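Local coordinates for protein VP2 (Primate bocaparvovirus 1, PDB 7L0Y) that assembles as sixty copies into the T=1 icosahedral capsid of human bocavirus 1, a shell about 26 nm across, at residues 395-400 / 416-421; 47-52 / 67-72; 273-278 / 375-380; 472-477 / 508-513. All blocks are in the same frame, centred on the assembly; numbering follows the deposited sequence.

Interaction 1: residues 395-400 / 416-421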
loop_
_atom_site.group_PDB
_atom_site.type_symbol
_atom_site.label_atom_id
_atom_site.label_comp_id
_atom_site.label_asym_id
_atom_site.label_seq_id
_atom_site.Cartn_x
_atom_site.Cartn_y
_atom_site.Cartn_z
ATOM N N PRO A 395 5.854 15.405 103.550
ATOM C CA PRO A 395 4.862 15.026 102.542
ATOM C C PRO A 395 5.095 15.764 101.240
ATOM O O PRO A 395 5.568 16.900 101.219
ATOM C CB PRO A 395 3.540 15.456 103.179
ATOM C CG PRO A 395 3.818 15.461 104.623
ATOM C CD PRO A 395 5.225 15.886 104.786
ATOM N N ILE A 396 4.745 15.108 100.142
ATOM C CA ILE A 396 4.949 15.706 98.830
ATOM C C ILE A 396 3.823 16.675 98.500
ATOM O O ILE A 396 4.044 17.877 98.321
ATOM C CB ILE A 396 5.089 14.617 97.756
ATOM C CG1 ILE A 396 6.271 13.717 98.076
ATOM C CG2 ILE A 396 5.285 15.245 96.403
ATOM C CD1 ILE A 396 6.353 12.512 97.207
ATOM N N TRP A 397 2.601 16.171 98.417
ATOM C CA TRP A 397 1.465 16.961 97.986
ATOM C C TRP A 397 0.428 17.057 99.090
ATOM O O TRP A 397 0.418 16.277 100.039
ATOM C CB TRP A 397 0.794 16.369 96.745
ATOM C CG TRP A 397 0.309 14.983 96.959
ATOM C CD1 TRP A 397 -0.864 14.608 97.536
ATOM C CD2 TRP A 397 0.963 13.779 96.567
ATOM N NE1 TRP A 397 -0.968 13.246 97.554
ATOM C CE2 TRP A 397 0.140 12.711 96.959
ATOM C CE3 TRP A 397 2.170 13.499 95.931
ATOM C CZ2 TRP A 397 0.486 11.387 96.737
ATOM C CZ3 TRP A 397 2.508 12.189 95.712
ATOM C CH2 TRP A 397 1.672 11.147 96.114
ATOM N N CYS A 398 -0.428 18.060 98.961
ATOM C CA CYS A 398 -1.740 18.065 99.582
ATOM C C CYS A 398 -2.751 18.363 98.493
ATOM O O CYS A 398 -2.412 18.961 97.473
ATOM C CB CYS A 398 -1.858 19.093 100.703
ATOM S SG CYS A 398 -3.446 19.036 101.580
ATOM N N LYS A 399 -3.986 17.936 98.697
ATOM C CA LYS A 399 -5.023 18.240 97.726
ATOM C C LYS A 399 -5.604 19.620 97.993
ATOM O O LYS A 399 -5.911 19.967 99.135
ATOM C CB LYS A 399 -6.121 17.188 97.773
ATOM C CG LYS A 399 -7.179 17.396 96.719
ATOM C CD LYS A 399 -8.239 16.335 96.779
ATOM C CE LYS A 399 -9.362 16.670 95.831
ATOM N NZ LYS A 399 -8.886 16.737 94.425
ATOM N N LYS A 400 -5.731 20.409 96.933
ATOM C CA LYS A 400 -6.397 21.701 97.029
ATOM C C LYS A 400 -7.873 21.486 97.326
ATOM O O LYS A 400 -8.533 20.724 96.613
ATOM C CB LYS A 400 -6.267 22.477 95.729
ATOM C CG LYS A 400 -4.872 22.829 95.333
ATOM C CD LYS A 400 -4.844 23.405 93.930
ATOM C CE LYS A 400 -3.425 23.718 93.496
ATOM N NZ LYS A 400 -3.348 24.219 92.107
ATOM N N ILE A 416 3.009 20.383 98.464
ATOM C CA ILE A 416 2.566 21.049 97.248
ATOM C C ILE A 416 1.064 20.871 97.119
ATOM O O ILE A 416 0.572 19.744 97.027
ATOM C CB ILE A 416 3.291 20.491 96.017
ATOM C CG1 ILE A 416 4.781 20.782 96.122
ATOM C CG2 ILE A 416 2.713 21.081 94.750
ATOM C CD1 ILE A 416 5.612 19.996 95.163
ATOM N N ALA A 417 0.333 21.978 97.098
ATOM C CA ALA A 417 -1.104 21.925 96.876
ATOM C C ALA A 417 -1.366 21.577 95.420
ATOM O O ALA A 417 -0.863 22.249 94.516
ATOM C CB ALA A 417 -1.756 23.254 97.240
ATOM N N MET A 418 -2.138 20.524 95.194
ATOM C CA MET A 418 -2.435 20.051 93.853
ATOM C C MET A 418 -3.936 19.980 93.667
ATOM O O MET A 418 -4.667 19.637 94.600
ATOM C CB MET A 418 -1.817 18.679 93.582
ATOM C CG MET A 418 -0.319 18.683 93.442
ATOM S SD MET A 418 0.296 17.038 93.074
ATOM C CE MET A 418 -0.370 16.817 91.427
ATOM N N ASP A 419 -4.390 20.308 92.461
ATOM C CA ASP A 419 -5.806 20.191 92.147
ATOM C C ASP A 419 -6.238 18.733 92.079
ATOM O O ASP A 419 -7.282 18.363 92.623
ATOM C CB ASP A 419 -6.096 20.923 90.840
ATOM C CG ASP A 419 -5.204 20.466 89.707
ATOM O OD1 ASP A 419 -4.498 19.448 89.869
ATOM O OD2 ASP A 419 -5.191 21.140 88.658
ATOM N N HIS A 420 -5.442 17.890 91.431
ATOM C CA HIS A 420 -5.707 16.457 91.345
ATOM C C HIS A 420 -4.426 15.701 91.651
ATOM O O HIS A 420 -3.672 15.334 90.743
ATOM C CB HIS A 420 -6.259 16.076 89.975
ATOM C CG HIS A 420 -7.544 16.762 89.646
ATOM N ND1 HIS A 420 -8.726 16.463 90.287
ATOM C CD2 HIS A 420 -7.828 17.752 88.770
ATOM C CE1 HIS A 420 -9.687 17.234 89.809
ATOM N NE2 HIS A 420 -9.168 18.023 88.886
ATOM N N PRO A 421 -4.147 15.455 92.922
ATOM C CA PRO A 421 -3.039 14.589 93.284
ATOM C C PRO A 421 -3.323 13.164 92.850
ATOM O O PRO A 421 -4.453 12.848 92.454
ATOM C CB PRO A 421 -2.984 14.717 94.812
ATOM C CG PRO A 421 -4.350 15.062 95.196
ATOM C CD PRO A 421 -4.889 15.920 94.102
#
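Ile396 O takes the backbone N-H of Ile416 at 2.7 Å, and at the far end Lys400 N reaches Met418 O, again at 2.7 Å; both bonds are nearly straight. Between them Cys398 uses its two sides, its N donating to Ile416 O (2.8 Å) and its O accepting from Met418 N (2.8 Å). This is the staggered ladder of a two-stranded parallel sheet, 397-399 beside 416-418, with the strand directions 38° apart. Past the last rung, Lys399 NZ donates to Asp419 O at 2.9 Å. With CG anti to the backbone N (chi1 -176°) the lysine runs straight out, and the bend at its last torsion lowers the ammonium onto that carbonyl. On the way its CB and CG pass across the ring of Pro421 at about a right angle. Pro421 CB in turn lies over one face of Trp397, 3.8 Å from the centroid of the five-membered ring, a CH-pi contact. Met418 lies on the same side of the sheet as Trp397 and Lys399, its SD 3.8 Å from Trp397 CB and oblique to the indole. Lys400 stretches alongside Ala417, with CG 3.7 Å from Ala417 CB. On the other face, Cys398 and Ala417 pack against Trp274 of a second subunit. Asn77 ND2 binds Trp397 O, Ile396 and Ile416 touch Tyr79 of helix 79-82, and Met418 rests on Phe222 and Cys224 of strand 215-232.

Interaction 2: residues 47-52 / 67-72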
loop_
_atom_site.group_PDB
_atom_site.type_symbol
_atom_site.label_atom_id
_atom_site.label_comp_id
_atom_site.label_asym_id
_atom_site.label_seq_id
_atom_site.Cartn_x
_atom_site.Cartn_y
_atom_site.Cartn_z
ATOM N N HIS A 47 -15.827 -6.201 108.501
ATOM C CA HIS A 47 -16.564 -5.995 107.257
ATOM C C HIS A 47 -17.750 -5.056 107.419
ATOM O O HIS A 47 -18.719 -5.139 106.670
ATOM C CB HIS A 47 -17.033 -7.323 106.661
ATOM C CG HIS A 47 -15.919 -8.205 106.206
ATOM N ND1 HIS A 47 -15.169 -7.929 105.085
ATOM C CD2 HIS A 47 -15.421 -9.351 106.721
ATOM C CE1 HIS A 47 -14.263 -8.874 104.924
ATOM N NE2 HIS A 47 -14.396 -9.748 105.902
ATOM N N LEU A 48 -17.691 -4.137 108.370
ATOM C CA LEU A 48 -18.801 -3.233 108.605
ATOM C C LEU A 48 -18.383 -1.791 108.372
ATOM O O LEU A 48 -17.220 -1.422 108.513
ATOM C CB LEU A 48 -19.357 -3.389 110.023
ATOM C CG LEU A 48 -20.078 -4.704 110.293
ATOM C CD1 LEU A 48 -20.460 -4.787 111.741
ATOM C CD2 LEU A 48 -21.301 -4.795 109.412
ATOM N N TYR A 49 -19.358 -0.982 107.994
ATOM C CA TYR A 49 -19.280 0.464 108.110
ATOM C C TYR A 49 -19.872 0.868 109.446
ATOM O O TYR A 49 -21.034 0.575 109.725
ATOM C CB TYR A 49 -20.027 1.152 106.976
ATOM C CG TYR A 49 -19.340 1.115 105.646
ATOM C CD1 TYR A 49 -18.576 2.177 105.223
ATOM C CD2 TYR A 49 -19.441 0.014 104.820
ATOM C CE1 TYR A 49 -17.962 2.164 104.015
ATOM C CE2 TYR A 49 -18.816 -0.013 103.609
ATOM C CZ TYR A 49 -18.078 1.068 103.211
ATOM O OH TYR A 49 -17.446 1.065 101.999
ATOM N N LYS A 50 -19.069 1.521 110.269
ATOM C CA LYS A 50 -19.485 1.975 111.581
ATOM C C LYS A 50 -19.285 3.477 111.647
ATOM O O LYS A 50 -18.487 4.043 110.905
ATOM C CB LYS A 50 -18.673 1.299 112.686
ATOM C CG LYS A 50 -18.793 -0.199 112.705
ATOM C CD LYS A 50 -17.809 -0.806 113.674
ATOM C CE LYS A 50 -17.892 -2.313 113.649
ATOM N NZ LYS A 50 -16.864 -2.939 114.519
ATOM N N THR A 51 -20.015 4.126 112.541
ATOM C CA THR A 51 -19.746 5.509 112.895
ATOM C C THR A 51 -19.365 5.559 114.365
ATOM O O THR A 51 -19.641 4.620 115.109
ATOM C CB THR A 51 -20.940 6.415 112.618
ATOM O OG1 THR A 51 -22.072 5.948 113.352
ATOM C CG2 THR A 51 -21.271 6.430 111.135
ATOM N N GLU A 52 -18.666 6.609 114.762
ATOM C CA GLU A 52 -18.272 6.790 116.151
ATOM C C GLU A 52 -18.359 8.265 116.470
ATOM O O GLU A 52 -17.932 9.095 115.668
ATOM C CB GLU A 52 -16.850 6.286 116.418
ATOM C CG GLU A 52 -16.660 4.797 116.224
ATOM C CD GLU A 52 -16.374 4.434 114.782
ATOM O OE1 GLU A 52 -16.298 5.348 113.937
ATOM O OE2 GLU A 52 -16.240 3.230 114.491
ATOM N N VAL A 67 -16.787 7.877 110.505
ATOM C CA VAL A 67 -17.238 6.608 109.972
ATOM C C VAL A 67 -16.021 5.832 109.507
ATOM O O VAL A 67 -15.220 6.325 108.705
ATOM C CB VAL A 67 -18.278 6.809 108.863
ATOM C CG1 VAL A 67 -17.907 7.977 108.080
ATOM C CG2 VAL A 67 -18.315 5.597 107.950
ATOM N N THR A 68 -15.866 4.633 110.044
ATOM C CA THR A 68 -14.785 3.736 109.688
ATOM C C THR A 68 -15.299 2.691 108.713
ATOM O O THR A 68 -16.454 2.274 108.781
ATOM C CB THR A 68 -14.199 3.070 110.931
ATOM O OG1 THR A 68 -15.243 2.414 111.655
ATOM C CG2 THR A 68 -13.548 4.094 111.824
ATOM N N THR A 69 -14.441 2.282 107.808
ATOM C CA THR A 69 -14.858 1.448 106.698
ATOM C C THR A 69 -14.143 0.109 106.774
ATOM O O THR A 69 -13.143 -0.027 107.485
ATOM C CB THR A 69 -14.549 2.132 105.367
ATOM O OG1 THR A 69 -13.137 2.178 105.182
ATOM C CG2 THR A 69 -15.068 3.553 105.378
ATOM N N PRO A 70 -14.649 -0.917 106.091
ATOM C CA PRO A 70 -13.885 -2.163 105.958
ATOM C C PRO A 70 -12.628 -2.030 105.117
ATOM O O PRO A 70 -11.822 -2.960 105.100
ATOM C CB PRO A 70 -14.895 -3.114 105.313
ATOM C CG PRO A 70 -15.835 -2.224 104.608
ATOM C CD PRO A 70 -15.969 -1.015 105.454
ATOM N N TRP A 71 -12.459 -0.933 104.399
ATOM C CA TRP A 71 -11.391 -0.721 103.439
ATOM C C TRP A 71 -10.081 -0.278 104.089
ATOM O O TRP A 71 -10.047 0.295 105.176
ATOM C CB TRP A 71 -11.825 0.322 102.425
ATOM C CG TRP A 71 -12.898 -0.149 101.537
ATOM C CD1 TRP A 71 -14.231 -0.095 101.771
ATOM C CD2 TRP A 71 -12.738 -0.707 100.243
ATOM N NE1 TRP A 71 -14.914 -0.614 100.714
ATOM C CE2 TRP A 71 -14.019 -0.988 99.752
ATOM C CE3 TRP A 71 -11.635 -1.002 99.450
ATOM C CZ2 TRP A 71 -14.228 -1.547 98.509
ATOM C CZ3 TRP A 71 -11.844 -1.562 98.224
ATOM C CH2 TRP A 71 -13.126 -1.836 97.764
ATOM N N THR A 72 -8.992 -0.547 103.378
ATOM C CA THR A 72 -7.676 0.002 103.653
ATOM C C THR A 72 -7.170 0.665 102.383
ATOM O O THR A 72 -7.739 0.496 101.308
ATOM C CB THR A 72 -6.668 -1.060 104.114
ATOM O OG1 THR A 72 -6.573 -2.099 103.137
ATOM C CG2 THR A 72 -7.063 -1.656 105.432
#
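Tyr49 turns its CG anti to its own carbonyl carbon (chi1 -74°), and with chi2 at -97° the phenol swings back alongside Thr69, Pro70 and Trp71. Thr68 places OG1 between its backbone N and carbonyl carbon (chi1 55°), where it donates to Glu52 OE2 at 3.1 Å, using the carboxylate's syn lone pair; Glu52 bends at its second torsion to meet it, and Asn45 ND2 also bonds this hydroxyl. Pro70 CD stands over the centre of the Tyr49 ring, 3.6 Å from the centroid, as a CH-pi contact. Thr69 CG2 comes obliquely to the ring, 3.5 Å from Tyr49 CE1. Backbone pairing is that of a beta hairpin, strands 50-53 and 65-69, inserted between strands B and C of the viral jelly roll. Lys50 and Thr68 form its hydrogen-bonded pair: Lys50 N to Thr68 O at 3.1 Å, and Thr68 N to Lys50 O at 2.8 Å. At the non-hydrogen-bonded pair, Thr51 CG2 lies 3.8 Å from Val67 CB. Thr69 OG1 accepts from Trp71 N in an ST turn at the Pro70 corner and also bonds Tyr167 O of strand 161-169. Tyr49 OH is held by Glu203 OE1 and Leu202 N, while Trp71 NE1 bonds Glu203 OE2, so one carboxylate ties both aromatic side chains. Thr51 OG1 bonds Val493 O of a third subunit, whose Tyr159 ring also meets Tyr49.

Interaction 3: residues 273-278 / 375-380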
loop_
_atom_site.group_PDB
_atom_site.type_symbol
_atom_site.label_atom_id
_atom_site.label_comp_id
_atom_site.label_asym_id
_atom_site.label_seq_id
_atom_site.Cartn_x
_atom_site.Cartn_y
_atom_site.Cartn_z
ATOM N N SER A 273 11.453 48.003 97.506
ATOM C CA SER A 273 10.060 47.862 97.129
ATOM C C SER A 273 9.471 46.536 97.566
ATOM O O SER A 273 8.314 46.258 97.249
ATOM C CB SER A 273 9.896 48.015 95.615
ATOM O OG SER A 273 10.182 49.336 95.200
ATOM N N TRP A 274 10.225 45.711 98.273
ATOM C CA TRP A 274 9.808 44.347 98.533
ATOM C C TRP A 274 9.585 44.128 100.019
ATOM O O TRP A 274 10.375 44.570 100.852
ATOM C CB TRP A 274 10.832 43.372 97.962
ATOM C CG TRP A 274 10.939 43.587 96.501
ATOM C CD1 TRP A 274 11.946 44.205 95.833
ATOM C CD2 TRP A 274 9.926 43.318 95.534
ATOM N NE1 TRP A 274 11.656 44.278 94.499
ATOM C CE2 TRP A 274 10.416 43.743 94.290
ATOM C CE3 TRP A 274 8.668 42.725 95.595
ATOM C CZ2 TRP A 274 9.690 43.595 93.118
ATOM C CZ3 TRP A 274 7.952 42.582 94.440
ATOM C CH2 TRP A 274 8.460 43.014 93.216
ATOM N N MET A 275 8.496 43.442 100.335
ATOM C CA MET A 275 7.951 43.357 101.677
ATOM C C MET A 275 8.147 41.961 102.250
ATOM O O MET A 275 8.237 40.977 101.516
ATOM C CB MET A 275 6.456 43.735 101.660
ATOM C CG MET A 275 5.705 43.515 102.958
ATOM S SD MET A 275 6.338 44.433 104.355
ATOM C CE MET A 275 5.708 46.051 104.000
ATOM N N THR A 276 8.256 41.899 103.572
ATOM C CA THR A 276 8.242 40.630 104.282
ATOM C C THR A 276 7.021 39.812 103.883
ATOM O O THR A 276 5.918 40.341 103.756
ATOM C CB THR A 276 8.229 40.889 105.787
ATOM O OG1 THR A 276 9.405 41.605 106.158
ATOM C CG2 THR A 276 8.189 39.609 106.546
ATOM N N GLY A 277 7.217 38.518 103.674
ATOM C CA GLY A 277 6.125 37.638 103.335
ATOM C C GLY A 277 5.150 37.449 104.479
ATOM O O GLY A 277 5.368 37.919 105.597
ATOM N N PRO A 278 4.055 36.743 104.221
ATOM C CA PRO A 278 2.988 36.654 105.220
ATOM C C PRO A 278 3.363 35.729 106.368
ATOM O O PRO A 278 4.144 34.791 106.216
ATOM C CB PRO A 278 1.812 36.090 104.424
ATOM C CG PRO A 278 2.161 36.329 103.007
ATOM C CD PRO A 278 3.633 36.193 102.931
ATOM N N GLY A 375 3.645 41.680 114.719
ATOM C CA GLY A 375 3.268 40.304 114.999
ATOM C C GLY A 375 2.592 39.624 113.825
ATOM O O GLY A 375 3.063 38.597 113.331
ATOM N N ASP A 376 1.488 40.191 113.355
ATOM C CA ASP A 376 0.725 39.614 112.259
ATOM C C ASP A 376 0.980 40.413 111.000
ATOM O O ASP A 376 0.523 41.550 110.876
ATOM C CB ASP A 376 -0.771 39.596 112.560
ATOM C CG ASP A 376 -1.137 38.579 113.600
ATOM O OD1 ASP A 376 -0.312 37.687 113.875
ATOM O OD2 ASP A 376 -2.255 38.672 114.145
ATOM N N ILE A 377 1.703 39.819 110.073
ATOM C CA ILE A 377 1.862 40.376 108.745
ATOM C C ILE A 377 0.988 39.563 107.810
ATOM O O ILE A 377 1.152 38.347 107.673
ATOM C CB ILE A 377 3.327 40.406 108.295
ATOM C CG1 ILE A 377 3.403 40.834 106.837
ATOM C CG2 ILE A 377 4.003 39.098 108.532
ATOM C CD1 ILE A 377 4.754 41.241 106.418
ATOM N N TRP A 378 0.039 40.234 107.192
ATOM C CA TRP A 378 -0.898 39.585 106.312
ATOM C C TRP A 378 -0.362 39.609 104.891
ATOM O O TRP A 378 0.705 40.146 104.608
ATOM C CB TRP A 378 -2.250 40.271 106.424
ATOM C CG TRP A 378 -2.825 40.111 107.764
ATOM C CD1 TRP A 378 -2.624 40.914 108.835
ATOM C CD2 TRP A 378 -3.715 39.083 108.191
ATOM N NE1 TRP A 378 -3.320 40.447 109.913
ATOM C CE2 TRP A 378 -4.005 39.323 109.542
ATOM C CE3 TRP A 378 -4.297 37.983 107.561
ATOM C CZ2 TRP A 378 -4.851 38.508 110.273
ATOM C CZ3 TRP A 378 -5.129 37.178 108.287
ATOM C CH2 TRP A 378 -5.402 37.442 109.629
ATOM N N MET A 379 -1.107 39.006 103.987
ATOM C CA MET A 379 -0.771 39.102 102.582
ATOM C C MET A 379 -0.826 40.568 102.173
ATOM O O MET A 379 -1.713 41.307 102.592
ATOM C CB MET A 379 -1.738 38.227 101.790
ATOM C CG MET A 379 -1.496 38.035 100.338
ATOM S SD MET A 379 -2.567 36.686 99.802
ATOM C CE MET A 379 -2.359 36.735 98.037
ATOM N N PHE A 380 0.183 41.009 101.443
ATOM C CA PHE A 380 0.397 42.409 101.128
ATOM C C PHE A 380 1.067 42.450 99.768
ATOM O O PHE A 380 1.762 41.503 99.394
ATOM C CB PHE A 380 1.274 43.066 102.204
ATOM C CG PHE A 380 1.388 44.547 102.092
ATOM C CD1 PHE A 380 0.366 45.364 102.544
ATOM C CD2 PHE A 380 2.522 45.133 101.577
ATOM C CE1 PHE A 380 0.466 46.724 102.451
ATOM C CE2 PHE A 380 2.625 46.493 101.487
ATOM C CZ PHE A 380 1.595 47.293 101.927
#
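In the long insertion between strands G and H of the jelly roll, Ile377, in strand 376-377 of a small antiparallel pair with strand 279-280, meets Pro278 just before the partner strand. The region lies where three subunits come together: Trp378 makes edge-to-face contacts with Trp378 of both a second and a fourth subunit, consistent with a position at the icosahedral threefold axis. No hydrogen bond joins 273-278 to 375-380, and apolar packing does the work. Ile377 carries most of it. Its CG1 branch is anti to the backbone N (chi1 173°), which sends CD1 toward segment 273-278, 3.5 Å from Thr276 CB and at about a right angle to that side chain. The CG2 branch settles beside the backbone instead, 3.4 Å from Gly277 O. Met275 slides past Ile377 in the opposite direction, with SD 4.1 Å from Ile377 CD1. Two bends in the methionine chain curl it round, and its CG and CE both touch the ring of Phe380, the nearer being CG, 3.8 Å from Phe380 CD2 and oblique to the ring. Two bonds to strand 361-366 hold 273-278 from behind: Thr276 OG1 with Leu362 O and Gly277 N with Gln361 OE1. Leu363 of that strand and Leu325 close round Ile377. At the far end the Pro278 ring lies against the backbone of Trp378 and Met379, with CG 4.1 Å from Met379 CA, while Pro278 CA makes a bent CA-H...O contact with Ile377 O at 3.5 Å.

Interaction 4: residues 472-477 / 508-513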
loop_
_atom_site.group_PDB
_atom_site.type_symbol
_atom_site.label_atom_id
_atom_site.label_comp_id
_atom_site.label_asym_id
_atom_site.label_seq_id
_atom_site.Cartn_x
_atom_site.Cartn_y
_atom_site.Cartn_z
ATOM N N ARG A 472 27.840 25.324 99.734
ATOM C CA ARG A 472 27.468 24.318 100.717
ATOM C C ARG A 472 26.790 23.120 100.064
ATOM O O ARG A 472 25.985 23.265 99.146
ATOM C CB ARG A 472 26.532 24.933 101.744
ATOM C CG ARG A 472 26.060 23.974 102.773
ATOM C CD ARG A 472 25.110 24.630 103.709
ATOM N NE ARG A 472 24.654 23.700 104.724
ATOM C CZ ARG A 472 23.910 24.047 105.762
ATOM N NH1 ARG A 472 23.536 23.133 106.645
ATOM N NH2 ARG A 472 23.536 25.308 105.911
ATOM N N ARG A 473 27.111 21.927 100.557
ATOM C CA ARG A 473 26.513 20.690 100.087
ATOM C C ARG A 473 26.113 19.837 101.280
ATOM O O ARG A 473 26.547 20.073 102.406
ATOM C CB ARG A 473 27.473 19.916 99.179
ATOM C CG ARG A 473 27.845 20.658 97.925
ATOM C CD ARG A 473 26.674 20.694 96.997
ATOM N NE ARG A 473 26.922 21.494 95.814
ATOM C CZ ARG A 473 26.629 22.786 95.724
ATOM N NH1 ARG A 473 26.088 23.412 96.753
ATOM N NH2 ARG A 473 26.871 23.450 94.608
ATOM N N HIS A 474 25.264 18.849 101.033
ATOM C CA HIS A 474 24.964 17.856 102.054
ATOM C C HIS A 474 26.029 16.777 102.062
ATOM O O HIS A 474 26.396 16.245 101.015
ATOM C CB HIS A 474 23.593 17.229 101.837
ATOM C CG HIS A 474 22.461 18.179 102.041
ATOM N ND1 HIS A 474 22.207 18.773 103.257
ATOM C CD2 HIS A 474 21.494 18.610 101.201
ATOM C CE1 HIS A 474 21.148 19.551 103.148
ATOM N NE2 HIS A 474 20.694 19.467 101.913
ATOM N N THR A 475 26.521 16.454 103.247
ATOM C CA THR A 475 27.601 15.501 103.401
ATOM C C THR A 475 27.295 14.548 104.543
ATOM O O THR A 475 26.608 14.899 105.504
ATOM C CB THR A 475 28.936 16.217 103.638
ATOM O OG1 THR A 475 29.990 15.255 103.723
ATOM C CG2 THR A 475 28.893 17.050 104.897
ATOM N N ALA A 476 27.801 13.323 104.416
ATOM C CA ALA A 476 27.671 12.347 105.486
ATOM C C ALA A 476 28.375 12.784 106.759
ATOM O O ALA A 476 28.087 12.242 107.827
ATOM C CB ALA A 476 28.227 11.002 105.039
ATOM N N LEU A 477 29.290 13.747 106.677
ATOM C CA LEU A 477 29.999 14.178 107.869
ATOM C C LEU A 477 29.093 14.915 108.843
ATOM O O LEU A 477 29.486 15.125 109.995
ATOM C CB LEU A 477 31.189 15.047 107.486
ATOM C CG LEU A 477 32.256 14.323 106.667
ATOM C CD1 LEU A 477 33.372 15.270 106.292
ATOM C CD2 LEU A 477 32.796 13.119 107.409
ATOM N N CYS A 508 18.252 15.260 107.734
ATOM C CA CYS A 508 17.180 15.006 106.790
ATOM C C CYS A 508 17.429 15.651 105.438
ATOM O O CYS A 508 16.665 15.397 104.504
ATOM C CB CYS A 508 15.861 15.492 107.371
ATOM S SG CYS A 508 15.326 14.593 108.825
ATOM N N MET A 509 18.478 16.461 105.314
ATOM C CA MET A 509 18.918 17.062 104.064
ATOM C C MET A 509 17.819 17.906 103.436
ATOM O O MET A 509 17.254 17.527 102.405
ATOM C CB MET A 509 19.380 15.975 103.104
ATOM C CG MET A 509 20.603 15.243 103.575
ATOM S SD MET A 509 21.042 13.887 102.491
ATOM C CE MET A 509 19.812 12.677 102.970
ATOM N N PRO A 510 17.486 19.051 104.024
ATOM C CA PRO A 510 16.466 19.912 103.430
ATOM C C PRO A 510 16.946 20.531 102.129
ATOM O O PRO A 510 18.129 20.513 101.797
ATOM C CB PRO A 510 16.242 20.975 104.503
ATOM C CG PRO A 510 17.517 21.021 105.225
ATOM C CD PRO A 510 18.042 19.635 105.252
ATOM N N VAL A 511 15.998 21.070 101.375
ATOM C CA VAL A 511 16.331 21.767 100.144
ATOM C C VAL A 511 16.632 23.225 100.459
ATOM O O VAL A 511 16.543 23.655 101.613
ATOM C CB VAL A 511 15.201 21.652 99.107
ATOM C CG1 VAL A 511 15.011 20.214 98.693
ATOM C CG2 VAL A 511 13.911 22.226 99.658
ATOM N N LYS A 512 17.015 23.979 99.433
ATOM C CA LYS A 512 17.223 25.423 99.508
ATOM C C LYS A 512 18.304 25.811 100.506
ATOM O O LYS A 512 18.364 26.956 100.953
ATOM C CB LYS A 512 15.923 26.130 99.868
ATOM C CG LYS A 512 14.844 25.902 98.881
ATOM C CD LYS A 512 13.573 26.507 99.371
ATOM C CE LYS A 512 12.488 26.270 98.372
ATOM N NZ LYS A 512 11.233 26.861 98.824
ATOM N N THR A 513 19.148 24.865 100.883
ATOM C CA THR A 513 20.281 25.143 101.744
ATOM C C THR A 513 21.625 25.179 101.035
ATOM O O THR A 513 22.625 25.506 101.677
ATOM C CB THR A 513 20.331 24.114 102.884
ATOM O OG1 THR A 513 21.453 24.373 103.735
ATOM C CG2 THR A 513 20.405 22.726 102.337
#
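His474 NE2 donates to Pro510 O at 2.8 Å, with an angle of 148° at the hydrogen. The donor lies in the carbonyl plane, and the oxygen is met at the edge of the imidazole, near its plane, so the bond helps set the rotation of the ring and is consistent with a proton on NE2. One face of that ring is covered by Met509: CB is 3.8 Å from the centroid and only 3° off the normal, a CH-pi contact, while SD stays farther off and oblique. Met509 CG is anti to its carbonyl carbon (chi1 -65°), which carries the chain on across the imidazole to sit 3.8 Å from His474 CG. Thr513 CG2 approaches obliquely, 3.3 Å from His474 NE2. The hydroxyl of Thr513 faces Arg472 instead, lying 3.1 Å above the guanidinium plane toward its rim. The angle there is too poor for a hydrogen bond. Arg472 reaches this place on an extended chain, crossing Thr513 at about a right angle. The histidine backbone is held by helix 85-94, through Asn93 OD1 on its N and Gln89 NE2 on its O. Arg473 N and Thr475 OG1 bond reciprocally with the same two residues of a fifth subunit, as expected at a twofold axis. The arrangement belongs to the C-terminal region that follows the last long strand, 446-462, of the parvovirus jelly roll, and Arg472 and Arg473 end a stretch that is probably the nuclear localization signal.

Along the chain interaction 2 comes first, between strands B and C of the jelly roll; interactions 3 and 1 follow in the insertion between strands G and H, and interaction 4 closes the series after the last long strand, 446-462. Interaction 1 lies nearest the middle of the subunit, its centre 25 or 26 Å from those of the other three. Interaction 2 lies across the chain's centre from interactions 3 and 4, 45 and 43 Å away between centres. None touch; the nearest atoms of interactions 1 and 4 are about 9 Å apart. Interactions 1 and 3 both reach the second subunit, 3 and 4 the fourth, so loops folded within one chain also build the joints of the capsid.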